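Local coordinates for protein putative transcriptional regulator (MarR/EmrR family) (Acinetobacter sp. ADP1, PDB 3NRV) that probably binds DNA as a dimeric transcriptional regulator of the MarR/EmrR family, using a winged helix-turn-helix domain in each subunit, at residues C[55-60]-C[66-71]. Residues are numbered along the deposited sequence; the frame is centred on the assembly and turned at random.
Sequences CSVQKI and LDKAAV
Val57 and Val71 mark the closest backbone approach between the first turns of helices 57-64 and 68-80, their CA atoms 6.3 Å apart. The two valine side chains each reach for the other helix and lie alongside one another, running in opposite senses, CG1 of Val57 lying 3.8 Å from CG1 of Val71. In Val71 this methyl is anti to the backbone N (chi1 172°), which carries it on to Ile60, whose CG2 it meets at 3.7 Å while the side chains cross at a slant. One methyl of Val71 thus packs against both Val57 and Ile60. CG1 of Val57 also rests 3.7 Å from the backbone O of Lys68. At the more open margin the lysine chain, bent at chi3, brings its end to Gln58, and Lys68 CE lies 3.8 Å from Gln58 CD.

Each helix starts with a side-chain N-cap: Ser56 OG accepts from Lys59 N at 3.0 Å, and Asp67 OD1 accepts from Ala70 N at 2.9 Å, nearly in line with its C-O bond. These caps fix both helix starts, while the valine–isoleucine packing sets the helices against each other as the helix-turn-helix of the MarR fold; helix 68-80 is the second of the pair, the probable DNA-recognition helix. Ile60 continues the apolar core onto Ile45 and Leu49 of helix 40-51, Ala70 packs on Gly65 of the second subunit, and Cys55 shares backbone hydrogen bonds with Ile98 in strand 97-100 of the wing.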
ATOM      1  N   CYS C  55     -10.695   4.206  16.969  1.00 35.07           N
ATOM      2  CA  CYS C  55      -9.470   3.923  16.245  1.00 37.03           C
ATOM      3  C   CYS C  55      -8.253   4.169  17.116  1.00 39.81           C
ATOM      4  O   CYS C  55      -7.830   5.305  17.290  1.00 39.78           O
ATOM      5  CB  CYS C  55      -9.395   4.775  14.981  1.00 33.38           C
ATOM      6  SG  CYS C  55     -10.586   4.163  13.788  1.00 37.80           S
ATOM      7  N   SER C  56      -7.707   3.093  17.667  1.00 31.21           N
ATOM      8  CA  SER C  56      -6.382   3.146  18.265  1.00 32.10           C
ATOM      9  C   SER C  56      -5.382   2.995  17.135  1.00 30.29           C
ATOM     10  O   SER C  56      -5.759   2.669  16.009  1.00 27.12           O
ATOM     11  CB  SER C  56      -6.206   1.957  19.208  1.00 32.40           C
ATOM     12  OG  SER C  56      -6.465   0.766  18.483  1.00 31.90           O
ATOM     13  N   VAL C  57      -4.102   3.191  17.433  1.00 29.81           N
ATOM     14  CA  VAL C  57      -3.064   2.915  16.451  1.00 26.06           C
ATOM     15  C   VAL C  57      -3.126   1.458  16.026  1.00 29.58           C
ATOM     16  O   VAL C  57      -2.961   1.139  14.842  1.00 27.55           O
ATOM     17  CB  VAL C  57      -1.667   3.284  17.000  1.00 28.34           C
ATOM     18  CG1 VAL C  57      -0.571   2.764  16.106  1.00 30.20           C
ATOM     19  CG2 VAL C  57      -1.566   4.793  17.162  1.00 29.07           C
ATOM     20  N   GLN C  58      -3.373   0.560  16.985  1.00 27.27           N
ATOM     21  CA  GLN C  58      -3.519  -0.862  16.660  1.00 29.52           C
ATOM     22  C   GLN C  58      -4.623  -1.107  15.621  1.00 29.61           C
ATOM     23  O   GLN C  58      -4.430  -1.818  14.641  1.00 29.66           O
ATOM     24  CB  GLN C  58      -3.852  -1.683  17.913  1.00 28.19           C
ATOM     25  CG  GLN C  58      -3.990  -3.179  17.640  1.00 37.10           C
ATOM     26  CD  GLN C  58      -2.677  -3.816  17.227  1.00 54.58           C
ATOM     27  OE1 GLN C  58      -2.509  -4.254  16.081  1.00 57.11           O
ATOM     28  NE2 GLN C  58      -1.733  -3.869  18.156  1.00 53.12           N
ATOM     29  N   LYS C  59      -5.798  -0.546  15.861  1.00 28.61           N
ATOM     30  CA  LYS C  59      -6.909  -0.758  14.934  1.00 26.12           C
ATOM     31  C   LYS C  59      -6.616  -0.200  13.528  1.00 26.24           C
ATOM     32  O   LYS C  59      -6.947  -0.833  12.522  1.00 25.77           O
ATOM     33  CB  LYS C  59      -8.216  -0.185  15.494  1.00 27.49           C
ATOM     34  CG  LYS C  59      -9.404  -0.403  14.562  1.00 34.10           C
ATOM     35  CD  LYS C  59     -10.723  -0.009  15.220  1.00 35.58           C
ATOM     36  CE  LYS C  59     -11.904  -0.291  14.302  1.00 49.00           C
ATOM     37  NZ  LYS C  59     -13.201  -0.161  15.047  1.00 44.60           N
ATOM     38  N   ILE C  60      -5.976   0.970  13.457  1.00 25.54           N
ATOM     39  CA  ILE C  60      -5.652   1.559  12.151  1.00 29.33           C
ATOM     40  C   ILE C  60      -4.648   0.660  11.413  1.00 29.99           C
ATOM     41  O   ILE C  60      -4.797   0.375  10.222  1.00 27.07           O
ATOM     42  CB  ILE C  60      -5.125   3.018  12.298  1.00 26.85           C
ATOM     43  CG1 ILE C  60      -6.201   3.924  12.910  1.00 23.68           C
ATOM     44  CG2 ILE C  60      -4.657   3.583  10.960  1.00 21.73           C
ATOM     45  CD1 ILE C  60      -5.624   5.203  13.516  1.00 26.03           C
ATOM     46  N   LEU C  66      -0.316  -1.350   7.381  1.00 30.34           N
ATOM     47  CA  LEU C  66       0.933  -0.656   7.683  1.00 33.35           C
ATOM     48  C   LEU C  66       1.262  -0.972   9.119  1.00 31.46           C
ATOM     49  O   LEU C  66       0.356  -1.046   9.940  1.00 27.32           O
ATOM     50  CB  LEU C  66       0.785   0.857   7.523  1.00 33.13           C
ATOM     51  CG  LEU C  66       0.705   1.414   6.104  1.00 38.35           C
ATOM     52  CD1 LEU C  66       0.336   2.890   6.131  1.00 34.35           C
ATOM     53  CD2 LEU C  66       2.018   1.198   5.377  1.00 34.30           C
ATOM     54  N   ASP C  67       2.545  -1.138   9.432  1.00 28.71           N
ATOM     55  CA  ASP C  67       2.927  -1.422  10.807  1.00 33.06           C
ATOM     56  C   ASP C  67       2.642  -0.263  11.746  1.00 34.67           C
ATOM     57  O   ASP C  67       2.384   0.848  11.310  1.00 29.93           O
ATOM     58  CB  ASP C  67       4.366  -1.970  10.943  1.00 39.79           C
ATOM     59  CG  ASP C  67       5.464  -0.929  10.679  1.00 46.92           C
ATOM     60  OD1 ASP C  67       5.269   0.292  10.875  1.00 35.46           O
ATOM     61  OD2 ASP C  67       6.575  -1.373  10.302  1.00 49.92           O
ATOM     62  N   LYS C  68       2.682  -0.544  13.039  1.00 30.17           N
ATOM     63  CA  LYS C  68       2.303   0.422  14.045  1.00 34.83           C
ATOM     64  C   LYS C  68       3.187   1.656  14.053  1.00 31.66           C
ATOM     65  O   LYS C  68       2.721   2.750  14.366  1.00 29.50           O
ATOM     66  CB  LYS C  68       2.320  -0.228  15.426  1.00 35.44           C
ATOM     67  CG  LYS C  68       1.148  -1.142  15.670  1.00 37.29           C
ATOM     68  CD  LYS C  68       0.825  -1.197  17.144  1.00 44.99           C
ATOM     69  CE  LYS C  68       0.896  -2.619  17.655  1.00 53.38           C
ATOM     70  NZ  LYS C  68       0.489  -2.679  19.088  1.00 61.60           N
ATOM     71  N   ALA C  69       4.464   1.470  13.729  1.00 31.53           N
ATOM     72  CA  ALA C  69       5.418   2.575  13.729  1.00 30.60           C
ATOM     73  C   ALA C  69       5.036   3.567  12.628  1.00 29.39           C
ATOM     74  O   ALA C  69       5.068   4.784  12.828  1.00 28.35           O
ATOM     75  CB  ALA C  69       6.857   2.048  13.525  1.00 30.43           C
ATOM     76  N   ALA C  70       4.671   3.036  11.463  1.00 27.59           N
ATOM     77  CA  ALA C  70       4.237   3.862  10.340  1.00 29.97           C
ATOM     78  C   ALA C  70       2.951   4.642  10.669  1.00 29.65           C
ATOM     79  O   ALA C  70       2.846   5.829  10.364  1.00 26.71           O
ATOM     80  CB  ALA C  70       4.038   2.997   9.086  1.00 28.74           C
ATOM     81  N   VAL C  71       1.985   3.971  11.288  1.00 25.09           N
ATOM     82  CA  VAL C  71       0.717   4.623  11.646  1.00 24.41           C
ATOM     83  C   VAL C  71       0.967   5.692  12.683  1.00 29.21           C
ATOM     84  O   VAL C  71       0.464   6.804  12.586  1.00 25.27           O
ATOM     85  CB  VAL C  71      -0.310   3.595  12.187  1.00 29.24           C
ATOM     86  CG1 VAL C  71      -1.556   4.309  12.751  1.00 23.88           C
ATOM     87  CG2 VAL C  71      -0.702   2.599  11.081  1.00 24.19           C
TER